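Local coordinates for protein MxaA (PDB 4W4T) that binds NADPH through its terminal reductase domain, the part described here, which reductively releases the carrier-bound product of myxalamid biosynthesis, probably as a primary alcohol, at residues S189-L194 against V377-G382; I202-P207 against Q306-V311; D279-L284 against P313-A318. All blocks are in the same frame, centred on the assembly; numbering follows the deposited sequence.

Interaction 1: S189-L194 against V377-G382; sequences STVSVL and VVCDSG
The sulfur of Cys379 rests against two side chains of 189-194 at once, with SG 3.7 Å from Val191 CG1 and the same SG 3.7 Å from Leu194 CD1. Val377 makes a matching double contact, but with two methyls: its CG1 meets Val191 CG2 at 4.0 Å, and its CG2 meets Leu194 CD1 at 4.1 Å. Each of the four residues therefore touches both partners across a wholly apolar interface. Leu194 stands at about a right angle to Val377 and offers one branch end, CD1, to both partners, whereas the two valines cross obliquely. With CG1 of Val377 placed between its backbone N and carbonyl carbon (chi1 57°), CG2 falls anti to the N, and the two methyls divide between Val191 and Leu194.

Behind this first shell, a short 3-10 turn brings Val191 and Leu194, three residues apart, to the same side of their segment. Leu194 N bonds to Val191 O at 3.0 Å, and Thr190 OG1 accepts from Ser192 N at 3.0 Å in a nearly straight bond (167°), an ST turn. Segment 377-382 runs extended, with Val377 and Cys379 facing the contact and Val378 turned from it. It ends in an Asx turn, where Gly382 N reaches Asp380 OD2 from above the carboxylate plane at the start of helix 382-388.

Backbone bonds of Val378 and Asp380 with Ile202 hold the extended chain. Segment 189-194 continues from strand 185-188 of the Rossmann sheet and bonds to strand 239-248 at Leu242 and Pro244. Thr190 packs on Tyr218 and Lys222 of helix 217-234, the NADPH-binding YxxxK pair of the short-chain dehydrogenase family, while Leu194 and Cys379 both lean on His309 of strand 307-310.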
ATOM      1  N   SER A 189       1.387 -18.004 -18.812  1.00 14.12           N
ATOM      2  CA  SER A 189       2.162 -17.922 -17.578  1.00 12.61           C
ATOM      3  C   SER A 189       2.793 -16.541 -17.433  1.00 13.92           C
ATOM      4  O   SER A 189       2.098 -15.528 -17.510  1.00 14.16           O
ATOM      5  CB  SER A 189       3.245 -19.002 -17.551  1.00 12.26           C
ATOM      6  OG  SER A 189       3.981 -18.957 -16.341  1.00 13.79           O
ATOM      7  N   THR A 190       4.108 -16.495 -17.228  1.00 13.14           N
ATOM      8  CA  THR A 190       4.792 -15.207 -17.115  1.00 13.39           C
ATOM      9  C   THR A 190       6.287 -15.442 -16.993  1.00 14.00           C
ATOM     10  O   THR A 190       6.702 -16.458 -16.456  1.00 11.63           O
ATOM     11  CB  THR A 190       4.298 -14.393 -15.896  1.00 16.62           C
ATOM     12  OG1 THR A 190       5.101 -13.225 -15.731  1.00 14.13           O
ATOM     13  CG2 THR A 190       4.381 -15.222 -14.617  1.00 14.23           C
ATOM     14  N   VAL A 191       7.105 -14.512 -17.483  1.00 13.03           N
ATOM     15  CA  VAL A 191       8.542 -14.647 -17.270  1.00 13.50           C
ATOM     16  C   VAL A 191       8.872 -14.523 -15.786  1.00 15.53           C
ATOM     17  O   VAL A 191       9.963 -14.897 -15.356  1.00 16.38           O
ATOM     18  CB  VAL A 191       9.358 -13.602 -18.065  1.00 15.41           C
ATOM     19  CG1 VAL A 191       9.147 -13.808 -19.559  1.00 17.27           C
ATOM     20  CG2 VAL A 191       8.994 -12.182 -17.621  1.00 16.41           C
ATOM     21  N   SER A 192       7.930 -14.017 -14.993  1.00 14.49           N
ATOM     22  CA  SER A 192       8.182 -13.888 -13.550  1.00 16.55           C
ATOM     23  C   SER A 192       8.207 -15.222 -12.796  1.00 14.97           C
ATOM     24  O   SER A 192       8.441 -15.241 -11.578  1.00 15.38           O
ATOM     25  CB  SER A 192       7.152 -12.957 -12.917  1.00 15.82           C
ATOM     26  OG  SER A 192       7.347 -11.651 -13.411  1.00 20.26           O
ATOM     27  N   VAL A 193       7.985 -16.342 -13.485  1.00 13.13           N
ATOM     28  CA  VAL A 193       8.237 -17.632 -12.848  1.00 13.07           C
ATOM     29  C   VAL A 193       9.743 -17.926 -12.760  1.00 15.93           C
ATOM     30  O   VAL A 193      10.151 -18.913 -12.134  1.00 15.58           O
ATOM     31  CB  VAL A 193       7.538 -18.808 -13.582  1.00 12.96           C
ATOM     32  CG1 VAL A 193       6.061 -18.525 -13.731  1.00 12.21           C
ATOM     33  CG2 VAL A 193       8.194 -19.092 -14.946  1.00 14.23           C
ATOM     34  N   LEU A 194      10.545 -17.065 -13.387  1.00 13.46           N
ATOM     35  CA  LEU A 194      12.009 -17.212 -13.443  1.00 15.61           C
ATOM     36  C   LEU A 194      12.739 -16.331 -12.423  1.00 17.98           C
ATOM     37  O   LEU A 194      12.279 -15.231 -12.097  1.00 19.44           O
ATOM     38  CB  LEU A 194      12.524 -16.865 -14.849  1.00 15.61           C
ATOM     39  CG  LEU A 194      11.922 -17.608 -16.040  1.00 16.51           C
ATOM     40  CD1 LEU A 194      12.429 -16.992 -17.363  1.00 17.03           C
ATOM     41  CD2 LEU A 194      12.246 -19.094 -15.979  1.00 17.10           C
ATOM     42  N   VAL A 377      14.727  -9.879 -15.166  1.00 20.60           N
ATOM     43  CA  VAL A 377      15.071 -11.101 -15.871  1.00 20.08           C
ATOM     44  C   VAL A 377      15.325 -10.822 -17.348  1.00 18.59           C
ATOM     45  O   VAL A 377      14.681  -9.973 -17.955  1.00 19.40           O
ATOM     46  CB  VAL A 377      13.961 -12.175 -15.720  1.00 17.76           C
ATOM     47  CG1 VAL A 377      12.649 -11.650 -16.217  1.00 22.53           C
ATOM     48  CG2 VAL A 377      14.346 -13.440 -16.459  1.00 20.33           C
ATOM     49  N   VAL A 378      16.296 -11.525 -17.906  1.00 18.85           N
ATOM     50  CA  VAL A 378      16.574 -11.465 -19.329  1.00 20.60           C
ATOM     51  C   VAL A 378      16.285 -12.834 -19.916  1.00 17.79           C
ATOM     52  O   VAL A 378      16.779 -13.831 -19.399  1.00 18.93           O
ATOM     53  CB  VAL A 378      18.032 -11.058 -19.599  1.00 20.08           C
ATOM     54  CG1 VAL A 378      18.285 -10.913 -21.088  1.00 22.69           C
ATOM     55  CG2 VAL A 378      18.343  -9.779 -18.868  1.00 23.83           C
ATOM     56  N   CYS A 379      15.478 -12.870 -20.977  1.00 18.22           N
ATOM     57  CA  CYS A 379      14.982 -14.115 -21.570  1.00 19.07           C
ATOM     58  C   CYS A 379      15.408 -14.282 -23.010  1.00 17.85           C
ATOM     59  O   CYS A 379      15.388 -13.321 -23.783  1.00 20.60           O
ATOM     60  CB  CYS A 379      13.452 -14.170 -21.524  1.00 17.22           C
ATOM     61  SG  CYS A 379      12.852 -14.282 -19.869  1.00 21.78           S
ATOM     62  N   ASP A 380      15.778 -15.505 -23.363  1.00 19.95           N
ATOM     63  CA  ASP A 380      16.006 -15.857 -24.762  1.00 21.23           C
ATOM     64  C   ASP A 380      14.671 -16.176 -25.423  1.00 21.47           C
ATOM     65  O   ASP A 380      13.760 -16.671 -24.760  1.00 18.57           O
ATOM     66  CB  ASP A 380      16.959 -17.041 -24.873  1.00 21.56           C
ATOM     67  CG  ASP A 380      17.295 -17.375 -26.315  1.00 24.90           C
ATOM     68  OD1 ASP A 380      18.074 -16.615 -26.926  1.00 25.99           O
ATOM     69  OD2 ASP A 380      16.773 -18.380 -26.841  1.00 22.12           O
ATOM     70  N   SER A 381      14.546 -15.887 -26.720  1.00 19.25           N
ATOM     71  CA  SER A 381      13.288 -16.129 -27.425  1.00 20.86           C
ATOM     72  C   SER A 381      13.492 -16.818 -28.775  1.00 20.65           C
ATOM     73  O   SER A 381      12.643 -16.724 -29.672  1.00 17.87           O
ATOM     74  CB  SER A 381      12.529 -14.813 -27.613  1.00 20.52           C
ATOM     75  OG  SER A 381      13.342 -13.820 -28.220  1.00 22.28           O
ATOM     76  N   GLY A 382      14.605 -17.536 -28.900  1.00 21.30           N
ATOM     77  CA  GLY A 382      14.980 -18.152 -30.159  1.00 21.41           C
ATOM     78  C   GLY A 382      13.964 -19.164 -30.667  1.00 24.52           C
ATOM     79  O   GLY A 382      13.742 -19.248 -31.874  1.00 22.00           O
TER

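Interaction 2: I202-P207 against Q306-V311; sequences IREDEP and QTYHLV
Glu204 reaches across to the backbone of His309, where OE2 takes the N-H at 2.8 Å in an essentially straight bond (178°) through its anti lone pair. Further polar bonds complete the grip on this buried carboxylate: OE2 also pairs with Thr384 OG1, and OE1 receives Asp383 N in the first turn of helix 382-388. Strand 307-310 pairs through Tyr308 with Ile241 and Arg243 of strand 239-248, so the glutamate engages an N-H that a further strand might otherwise have used.

The aliphatic part of the same side chain makes a CH-pi contact. Glu204 CG sits over one face of the His309 ring, 3.5 Å from the centroid and offset toward the rim. CG is anti to the carbonyl carbon (chi1 -68°) and the chain beyond it is extended, which carries the carboxylate past the ring to the strand; the two side chains slide by in opposite directions. At the ring edge, in its plane, Ile202 O approaches His309 CE1 to 3.2 Å.

Van der Waals contacts fill the other flank: Glu204 CB lies 3.4 Å from Thr307 O, and Thr307 CG2 is 3.6 Å from Glu204 O. A type I turn from Arg203 to Glu206 shapes this corner. Within the turn, and directed away from the strand, Arg203 grips Asp205 side-on through NE and NH2, with NH2 2.8 Å from OD2 in a local salt bridge.

With the carboxylate gone, as with an alanine here, His309 N and Asp383 N would probably be left without acceptors and the covered imidazole face would lose its CG neighbour.

His309 ND1 bonds to the carbonyl of Asp380 and NE2 to Arg243 NH1, consistent with a neutral ring protonated at ND1. The nearby helix start and its bonded N-H would likewise be expected to keep the glutamate ionised.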
ATOM      1  N   ILE A 202      17.704 -16.382 -20.274  1.00 21.55           N
ATOM      2  CA  ILE A 202      17.249 -17.696 -19.848  1.00 19.78           C
ATOM      3  C   ILE A 202      16.523 -18.378 -21.001  1.00 18.72           C
ATOM      4  O   ILE A 202      15.644 -17.784 -21.639  1.00 17.68           O
ATOM      5  CB  ILE A 202      16.353 -17.600 -18.602  1.00 18.52           C
ATOM      6  CG1 ILE A 202      17.164 -17.051 -17.425  1.00 18.90           C
ATOM      7  CG2 ILE A 202      15.763 -18.972 -18.253  1.00 18.11           C
ATOM      8  CD1 ILE A 202      16.354 -16.806 -16.171  1.00 20.42           C
ATOM      9  N   ARG A 203      16.905 -19.623 -21.280  1.00 19.76           N
ATOM     10  CA  ARG A 203      16.351 -20.348 -22.418  1.00 21.12           C
ATOM     11  C   ARG A 203      14.943 -20.836 -22.134  1.00 21.63           C
ATOM     12  O   ARG A 203      14.612 -21.195 -21.011  1.00 20.61           O
ATOM     13  CB  ARG A 203      17.224 -21.549 -22.793  1.00 25.24           C
ATOM     14  CG  ARG A 203      18.619 -21.190 -23.259  1.00 27.85           C
ATOM     15  CD  ARG A 203      19.389 -22.452 -23.581  1.00 29.69           C
ATOM     16  NE  ARG A 203      18.602 -23.345 -24.427  1.00 32.58           N
ATOM     17  CZ  ARG A 203      18.527 -23.240 -25.749  1.00 32.52           C
ATOM     18  NH1 ARG A 203      19.200 -22.282 -26.381  1.00 34.12           N
ATOM     19  NH2 ARG A 203      17.786 -24.093 -26.441  1.00 33.08           N
ATOM     20  N   GLU A 204      14.133 -20.853 -23.182  1.00 20.90           N
ATOM     21  CA  GLU A 204      12.759 -21.312 -23.105  1.00 19.15           C
ATOM     22  C   GLU A 204      12.675 -22.770 -22.675  1.00 22.58           C
ATOM     23  O   GLU A 204      11.721 -23.156 -21.995  1.00 21.72           O
ATOM     24  CB  GLU A 204      12.069 -21.091 -24.458  1.00 17.54           C
ATOM     25  CG  GLU A 204      11.891 -19.603 -24.764  1.00 16.31           C
ATOM     26  CD  GLU A 204      11.842 -19.273 -26.239  1.00 19.19           C
ATOM     27  OE1 GLU A 204      12.794 -19.632 -26.967  1.00 18.40           O
ATOM     28  OE2 GLU A 204      10.852 -18.637 -26.666  1.00 19.01           O
ATOM     29  N   ASP A 205      13.667 -23.582 -23.044  1.00 20.83           N
ATOM     30  CA  ASP A 205      13.623 -25.005 -22.694  1.00 24.50           C
ATOM     31  C   ASP A 205      14.350 -25.344 -21.393  1.00 24.72           C
ATOM     32  O   ASP A 205      14.546 -26.512 -21.068  1.00 24.95           O
ATOM     33  CB  ASP A 205      14.193 -25.859 -23.831  1.00 25.18           C
ATOM     34  CG  ASP A 205      15.635 -25.526 -24.161  1.00 28.05           C
ATOM     35  OD1 ASP A 205      16.329 -24.878 -23.352  1.00 27.22           O
ATOM     36  OD2 ASP A 205      16.087 -25.936 -25.253  1.00 34.91           O
ATOM     37  N   GLU A 206      14.756 -24.326 -20.652  1.00 24.73           N
ATOM     38  CA  GLU A 206      15.402 -24.566 -19.373  1.00 26.50           C
ATOM     39  C   GLU A 206      14.364 -24.931 -18.324  1.00 26.68           C
ATOM     40  O   GLU A 206      13.375 -24.211 -18.157  1.00 24.35           O
ATOM     41  CB  GLU A 206      16.198 -23.343 -18.930  1.00 24.70           C
ATOM     42  CG  GLU A 206      17.042 -23.586 -17.693  1.00 28.71           C
ATOM     43  CD  GLU A 206      18.143 -24.608 -17.932  1.00 34.95           C
ATOM     44  OE1 GLU A 206      18.608 -24.728 -19.091  1.00 36.02           O
ATOM     45  OE2 GLU A 206      18.544 -25.287 -16.963  1.00 35.21           O
ATOM     46  N   PRO A 207      14.583 -26.054 -17.618  1.00 25.60           N
ATOM     47  CA  PRO A 207      13.696 -26.491 -16.536  1.00 26.74           C
ATOM     48  C   PRO A 207      13.551 -25.425 -15.454  1.00 25.32           C
ATOM     49  O   PRO A 207      14.481 -24.632 -15.238  1.00 23.00           O
ATOM     50  CB  PRO A 207      14.403 -27.732 -15.981  1.00 27.20           C
ATOM     51  CG  PRO A 207      15.226 -28.231 -17.107  1.00 29.88           C
ATOM     52  CD  PRO A 207      15.680 -27.011 -17.848  1.00 29.02           C
ATOM     53  N   GLN A 306       5.522 -27.413 -25.534  1.00 17.71           N
ATOM     54  CA  GLN A 306       6.627 -26.453 -25.607  1.00 18.13           C
ATOM     55  C   GLN A 306       6.379 -25.198 -24.777  1.00 18.90           C
ATOM     56  O   GLN A 306       5.257 -24.928 -24.367  1.00 17.04           O
ATOM     57  CB  GLN A 306       6.900 -26.045 -27.054  1.00 18.90           C
ATOM     58  CG  GLN A 306       7.099 -27.214 -28.015  1.00 21.82           C
ATOM     59  CD  GLN A 306       8.058 -28.246 -27.474  1.00 23.08           C
ATOM     60  OE1 GLN A 306       9.223 -27.951 -27.188  1.00 25.12           O
ATOM     61  NE2 GLN A 306       7.569 -29.470 -27.311  1.00 25.78           N
ATOM     62  N   THR A 307       7.450 -24.427 -24.560  1.00 16.38           N
ATOM     63  CA  THR A 307       7.395 -23.188 -23.788  1.00 16.31           C
ATOM     64  C   THR A 307       7.959 -22.058 -24.636  1.00 16.47           C
ATOM     65  O   THR A 307       8.977 -22.244 -25.304  1.00 16.98           O
ATOM     66  CB  THR A 307       8.189 -23.331 -22.460  1.00 16.34           C
ATOM     67  OG1 THR A 307       7.534 -24.298 -21.628  1.00 18.18           O
ATOM     68  CG2 THR A 307       8.304 -21.984 -21.697  1.00 14.87           C
ATOM     69  N   TYR A 308       7.298 -20.900 -24.637  1.00 16.84           N
ATOM     70  CA  TYR A 308       7.765 -19.762 -25.423  1.00 15.31           C
ATOM     71  C   TYR A 308       7.855 -18.493 -24.592  1.00 16.72           C
ATOM     72  O   TYR A 308       6.992 -18.202 -23.765  1.00 15.55           O
ATOM     73  CB  TYR A 308       6.853 -19.533 -26.632  1.00 16.69           C
ATOM     74  CG  TYR A 308       6.802 -20.751 -27.525  1.00 19.76           C
ATOM     75  CD1 TYR A 308       7.764 -20.953 -28.506  1.00 18.69           C
ATOM     76  CD2 TYR A 308       5.821 -21.722 -27.348  1.00 18.37           C
ATOM     77  CE1 TYR A 308       7.740 -22.081 -29.319  1.00 18.60           C
ATOM     78  CE2 TYR A 308       5.786 -22.853 -28.153  1.00 20.80           C
ATOM     79  CZ  TYR A 308       6.744 -23.030 -29.133  1.00 19.84           C
ATOM     80  OH  TYR A 308       6.714 -24.155 -29.928  1.00 20.54           O
ATOM     81  N   HIS A 309       8.930 -17.750 -24.817  1.00 14.76           N
ATOM     82  CA  HIS A 309       9.124 -16.475 -24.152  1.00 14.64           C
ATOM     83  C   HIS A 309       8.646 -15.366 -25.055  1.00 15.58           C
ATOM     84  O   HIS A 309       9.275 -15.064 -26.076  1.00 15.50           O
ATOM     85  CB  HIS A 309      10.588 -16.285 -23.780  1.00 13.78           C
ATOM     86  CG  HIS A 309      11.030 -17.147 -22.641  1.00 15.19           C
ATOM     87  ND1 HIS A 309      12.358 -17.372 -22.344  1.00 16.58           N
ATOM     88  CD2 HIS A 309      10.316 -17.846 -21.724  1.00 16.01           C
ATOM     89  CE1 HIS A 309      12.443 -18.163 -21.289  1.00 16.91           C
ATOM     90  NE2 HIS A 309      11.217 -18.459 -20.890  1.00 15.99           N
ATOM     91  N   LEU A 310       7.515 -14.767 -24.699  1.00 13.88           N
ATOM     92  CA  LEU A 310       6.957 -13.706 -25.519  1.00 14.78           C
ATOM     93  C   LEU A 310       7.478 -12.377 -25.004  1.00 15.76           C
ATOM     94  O   LEU A 310       6.776 -11.627 -24.328  1.00 14.64           O
ATOM     95  CB  LEU A 310       5.429 -13.759 -25.518  1.00 12.21           C
ATOM     96  CG  LEU A 310       4.890 -15.134 -25.917  1.00 15.75           C
ATOM     97  CD1 LEU A 310       3.358 -15.105 -26.051  1.00 13.81           C
ATOM     98  CD2 LEU A 310       5.543 -15.610 -27.209  1.00 18.07           C
ATOM     99  N   VAL A 311       8.742 -12.129 -25.327  1.00 14.97           N
ATOM    100  CA  VAL A 311       9.470 -10.946 -24.907  1.00 14.59           C
ATOM    101  C   VAL A 311      10.009 -10.240 -26.135  1.00 15.35           C
ATOM    102  O   VAL A 311      10.147 -10.839 -27.198  1.00 16.35           O
ATOM    103  CB  VAL A 311      10.638 -11.302 -23.970  1.00 17.75           C
ATOM    104  CG1 VAL A 311      10.118 -12.052 -22.720  1.00 18.00           C
ATOM    105  CG2 VAL A 311      11.658 -12.163 -24.714  1.00 16.71           C
TER

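Interaction 3: D279-L284 against P313-A318; sequences DALLDL and PQFVRA
Val316 and Leu282 form the apolar centre of a single antiparallel beta bridge, a hydrogen-bonded pair that ties the loop before strand 285-286 to the approach of helix 318-328 in the reductase domain. Val316 CG1 serves two leucines, lying 3.6 Å from Leu282 CB and 3.7 Å from Leu284 CD1. Leu282 in turn extends CD1 toward the helix start, 4.1 Å from Ala318 CB. Met321 of that helix packs against both Leu282 and Val316.

Next to this centre, at the more exposed margin, Leu281 lays CD2 over one face of the Phe315 ring in a CH-pi contact, 3.7 Å from the centroid, 17° off the ring normal and displaced toward the rim. Phe315 CG occupies the position between backbone N and carbonyl carbon (chi1 70°), which brings the ring against Leu281, whose CB also touches its CB and CG. Arg317 CG meets the ring edge in plane, while its guanidinium is salt-bridged to Asp319.

The backbone bonds of the bridge differ in quality. Val316 N reaches Leu282 O at 3.0 Å in a well-aligned bond (166°) in the carbonyl plane, whereas Leu282 N meets Val316 O at 2.9 Å in a markedly bent hydrogen bond, although the donor lies nearly along the C=O axis of its acceptor. Asp283, turned from the bridge, is held by Arg246 N, Thr285 and Asn312 N.

Water extends the link beyond both ends of the pair. One molecule joins Ala280 O to Ala318 N, accepting the latter's N-H at 3.0 Å. At the other end, a second water sits among Leu282 O, Gln314 O and the backbone of Leu284, and accepts from Leu284 N at 2.9 Å.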
ATOM      1  N   ASP A 279      20.703  -0.294 -14.518  1.00 22.53           N
ATOM      2  CA  ASP A 279      21.542  -1.009 -15.478  1.00 25.26           C
ATOM      3  C   ASP A 279      20.839  -2.207 -16.128  1.00 25.54           C
ATOM      4  O   ASP A 279      21.469  -2.970 -16.843  1.00 25.06           O
ATOM      5  CB  ASP A 279      22.844  -1.473 -14.821  1.00 29.44           C
ATOM      6  CG  ASP A 279      22.617  -2.218 -13.523  1.00 32.26           C
ATOM      7  OD1 ASP A 279      21.543  -2.834 -13.355  1.00 31.77           O
ATOM      8  OD2 ASP A 279      23.529  -2.198 -12.667  1.00 36.18           O
ATOM      9  N   ALA A 280      19.540  -2.367 -15.892  1.00 23.94           N
ATOM     10  CA  ALA A 280      18.808  -3.486 -16.483  1.00 26.94           C
ATOM     11  C   ALA A 280      18.707  -3.391 -18.008  1.00 25.59           C
ATOM     12  O   ALA A 280      18.738  -2.300 -18.582  1.00 24.75           O
ATOM     13  CB  ALA A 280      17.417  -3.576 -15.883  1.00 29.34           C
ATOM     14  N   LEU A 281      18.587  -4.545 -18.660  1.00 23.35           N
ATOM     15  CA  LEU A 281      18.224  -4.584 -20.073  1.00 23.93           C
ATOM     16  C   LEU A 281      16.705  -4.606 -20.155  1.00 26.84           C
ATOM     17  O   LEU A 281      16.096  -5.678 -20.086  1.00 25.70           O
ATOM     18  CB  LEU A 281      18.805  -5.813 -20.768  1.00 23.64           C
ATOM     19  CG  LEU A 281      20.292  -6.062 -20.544  1.00 29.21           C
ATOM     20  CD1 LEU A 281      20.718  -7.360 -21.200  1.00 30.02           C
ATOM     21  CD2 LEU A 281      21.097  -4.886 -21.069  1.00 31.06           C
ATOM     22  N   LEU A 282      16.102  -3.433 -20.308  1.00 21.75           N
ATOM     23  CA  LEU A 282      14.659  -3.299 -20.182  1.00 19.77           C
ATOM     24  C   LEU A 282      13.891  -4.003 -21.298  1.00 19.99           C
ATOM     25  O   LEU A 282      14.169  -3.817 -22.487  1.00 18.24           O
ATOM     26  CB  LEU A 282      14.277  -1.824 -20.138  1.00 18.62           C
ATOM     27  CG  LEU A 282      14.940  -1.028 -19.011  1.00 20.93           C
ATOM     28  CD1 LEU A 282      14.782   0.467 -19.257  1.00 18.85           C
ATOM     29  CD2 LEU A 282      14.346  -1.402 -17.654  1.00 20.04           C
ATOM     30  N   ASP A 283      12.928  -4.817 -20.887  1.00 18.85           N
ATOM     31  CA  ASP A 283      11.952  -5.407 -21.787  1.00 19.56           C
ATOM     32  C   ASP A 283      10.676  -4.572 -21.885  1.00 16.80           C
ATOM     33  O   ASP A 283      10.087  -4.209 -20.871  1.00 17.87           O
ATOM     34  CB  ASP A 283      11.570  -6.804 -21.318  1.00 19.60           C
ATOM     35  CG  ASP A 283      10.613  -7.477 -22.273  1.00 19.37           C
ATOM     36  OD1 ASP A 283      10.958  -7.508 -23.465  1.00 18.12           O
ATOM     37  OD2 ASP A 283       9.535  -7.967 -21.847  1.00 17.89           O
ATOM     38  N   LEU A 284      10.262  -4.268 -23.106  1.00 14.97           N
ATOM     39  CA  LEU A 284       8.945  -3.691 -23.359  1.00 16.08           C
ATOM     40  C   LEU A 284       8.355  -4.438 -24.535  1.00 15.69           C
ATOM     41  O   LEU A 284       8.851  -4.332 -25.660  1.00 16.49           O
ATOM     42  CB  LEU A 284       9.010  -2.197 -23.665  1.00 17.31           C
ATOM     43  CG  LEU A 284       9.234  -1.198 -22.530  1.00 17.29           C
ATOM     44  CD1 LEU A 284      10.704  -1.101 -22.196  1.00 21.61           C
ATOM     45  CD2 LEU A 284       8.714   0.149 -22.975  1.00 20.72           C
ATOM     46  N   PRO A 313      12.708  -9.258 -28.440  1.00 18.21           N
ATOM     47  CA  PRO A 313      14.065  -9.738 -28.731  1.00 18.90           C
ATOM     48  C   PRO A 313      15.126  -8.643 -28.570  1.00 21.58           C
ATOM     49  O   PRO A 313      16.296  -8.952 -28.339  1.00 22.90           O
ATOM     50  CB  PRO A 313      13.975 -10.189 -30.199  1.00 22.57           C
ATOM     51  CG  PRO A 313      12.519 -10.384 -30.453  1.00 23.44           C
ATOM     52  CD  PRO A 313      11.830  -9.355 -29.617  1.00 19.88           C
ATOM     53  N   GLN A 314      14.719  -7.384 -28.697  1.00 17.98           N
ATOM     54  CA  GLN A 314      15.645  -6.257 -28.563  1.00 21.20           C
ATOM     55  C   GLN A 314      15.413  -5.537 -27.235  1.00 22.06           C
ATOM     56  O   GLN A 314      14.327  -5.031 -26.996  1.00 22.56           O
ATOM     57  CB  GLN A 314      15.474  -5.283 -29.743  1.00 21.87           C
ATOM     58  CG  GLN A 314      16.166  -3.902 -29.588  1.00 26.24           C
ATOM     59  CD  GLN A 314      15.180  -2.709 -29.616  1.00 30.15           C
ATOM     60  OE1 GLN A 314      13.955  -2.880 -29.510  1.00 27.92           O
ATOM     61  NE2 GLN A 314      15.722  -1.491 -29.756  1.00 31.19           N
ATOM     62  N   PHE A 315      16.405  -5.509 -26.355  1.00 22.87           N
ATOM     63  CA  PHE A 315      16.249  -4.761 -25.102  1.00 24.00           C
ATOM     64  C   PHE A 315      16.437  -3.266 -25.351  1.00 24.12           C
ATOM     65  O   PHE A 315      16.982  -2.857 -26.375  1.00 23.19           O
ATOM     66  CB  PHE A 315      17.247  -5.239 -24.031  1.00 25.13           C
ATOM     67  CG  PHE A 315      18.682  -4.879 -24.332  1.00 27.29           C
ATOM     68  CD1 PHE A 315      19.207  -3.646 -23.957  1.00 27.64           C
ATOM     69  CD2 PHE A 315      19.506  -5.771 -24.989  1.00 30.53           C
ATOM     70  CE1 PHE A 315      20.528  -3.313 -24.247  1.00 29.00           C
ATOM     71  CE2 PHE A 315      20.826  -5.445 -25.277  1.00 32.68           C
ATOM     72  CZ  PHE A 315      21.337  -4.218 -24.901  1.00 32.14           C
ATOM     73  N   VAL A 316      15.993  -2.448 -24.408  1.00 22.74           N
ATOM     74  CA  VAL A 316      16.285  -1.026 -24.470  1.00 23.41           C
ATOM     75  C   VAL A 316      17.039  -0.676 -23.186  1.00 22.75           C
ATOM     76  O   VAL A 316      16.813  -1.295 -22.150  1.00 20.21           O
ATOM     77  CB  VAL A 316      14.986  -0.176 -24.627  1.00 23.61           C
ATOM     78  CG1 VAL A 316      14.121  -0.287 -23.397  1.00 22.33           C
ATOM     79  CG2 VAL A 316      15.319   1.286 -24.906  1.00 26.20           C
ATOM     80  N   ARG A 317      17.970   0.269 -23.264  1.00 21.36           N
ATOM     81  CA  ARG A 317      18.645   0.736 -22.061  1.00 22.62           C
ATOM     82  C   ARG A 317      17.856   1.893 -21.466  1.00 20.20           C
ATOM     83  O   ARG A 317      17.144   2.587 -22.187  1.00 18.94           O
ATOM     84  CB  ARG A 317      20.086   1.147 -22.378  1.00 25.39           C
ATOM     85  CG  ARG A 317      20.946  -0.045 -22.770  1.00 29.54           C
ATOM     86  CD  ARG A 317      22.337   0.345 -23.197  1.00 39.03           C
ATOM     87  NE  ARG A 317      22.316   1.259 -24.332  1.00 41.95           N
ATOM     88  CZ  ARG A 317      22.553   2.559 -24.230  1.00 42.12           C
ATOM     89  NH1 ARG A 317      22.827   3.071 -23.041  1.00 41.61           N
ATOM     90  NH2 ARG A 317      22.515   3.336 -25.305  1.00 44.68           N
ATOM     91  N   ALA A 318      17.962   2.085 -20.156  1.00 17.61           N
ATOM     92  CA  ALA A 318      17.241   3.169 -19.498  1.00 21.00           C
ATOM     93  C   ALA A 318      17.552   4.541 -20.111  1.00 20.33           C
ATOM     94  O   ALA A 318      16.645   5.359 -20.296  1.00 18.96           O
ATOM     95  CB  ALA A 318      17.555   3.184 -18.006  1.00 23.54           C
TER
HETATM   96  O   HOH W   1      19.405   0.108 -18.490  1.00 23.84           O
HETATM   97  O   HOH W   2      12.591  -4.060 -24.805  1.00 20.29           O

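Overall arrangement
The three contacts form a connected series. Interaction 2 is the most buried and reaches the parallel sheet directly, combining a carboxylate with a histidine ring. Interaction 1, its centre 6 Å away, is partly buried and purely apolar between its segments; the two share the backbone pairing of 377-382 with Ile202, and 377-382 leads into helix 382-388, whose first turn also binds the carboxylate of interaction 2. Interaction 3 lies farther out, about 18 Å from the chain centre, where backbone bonds and water join leucine and aromatic packing. It is joined to interaction 2 by sequence, since 306-311 runs almost directly into 313-318, and by Val311 packing on Asp283. Val378 also packs on Leu281, bringing 377-382 against interaction 3.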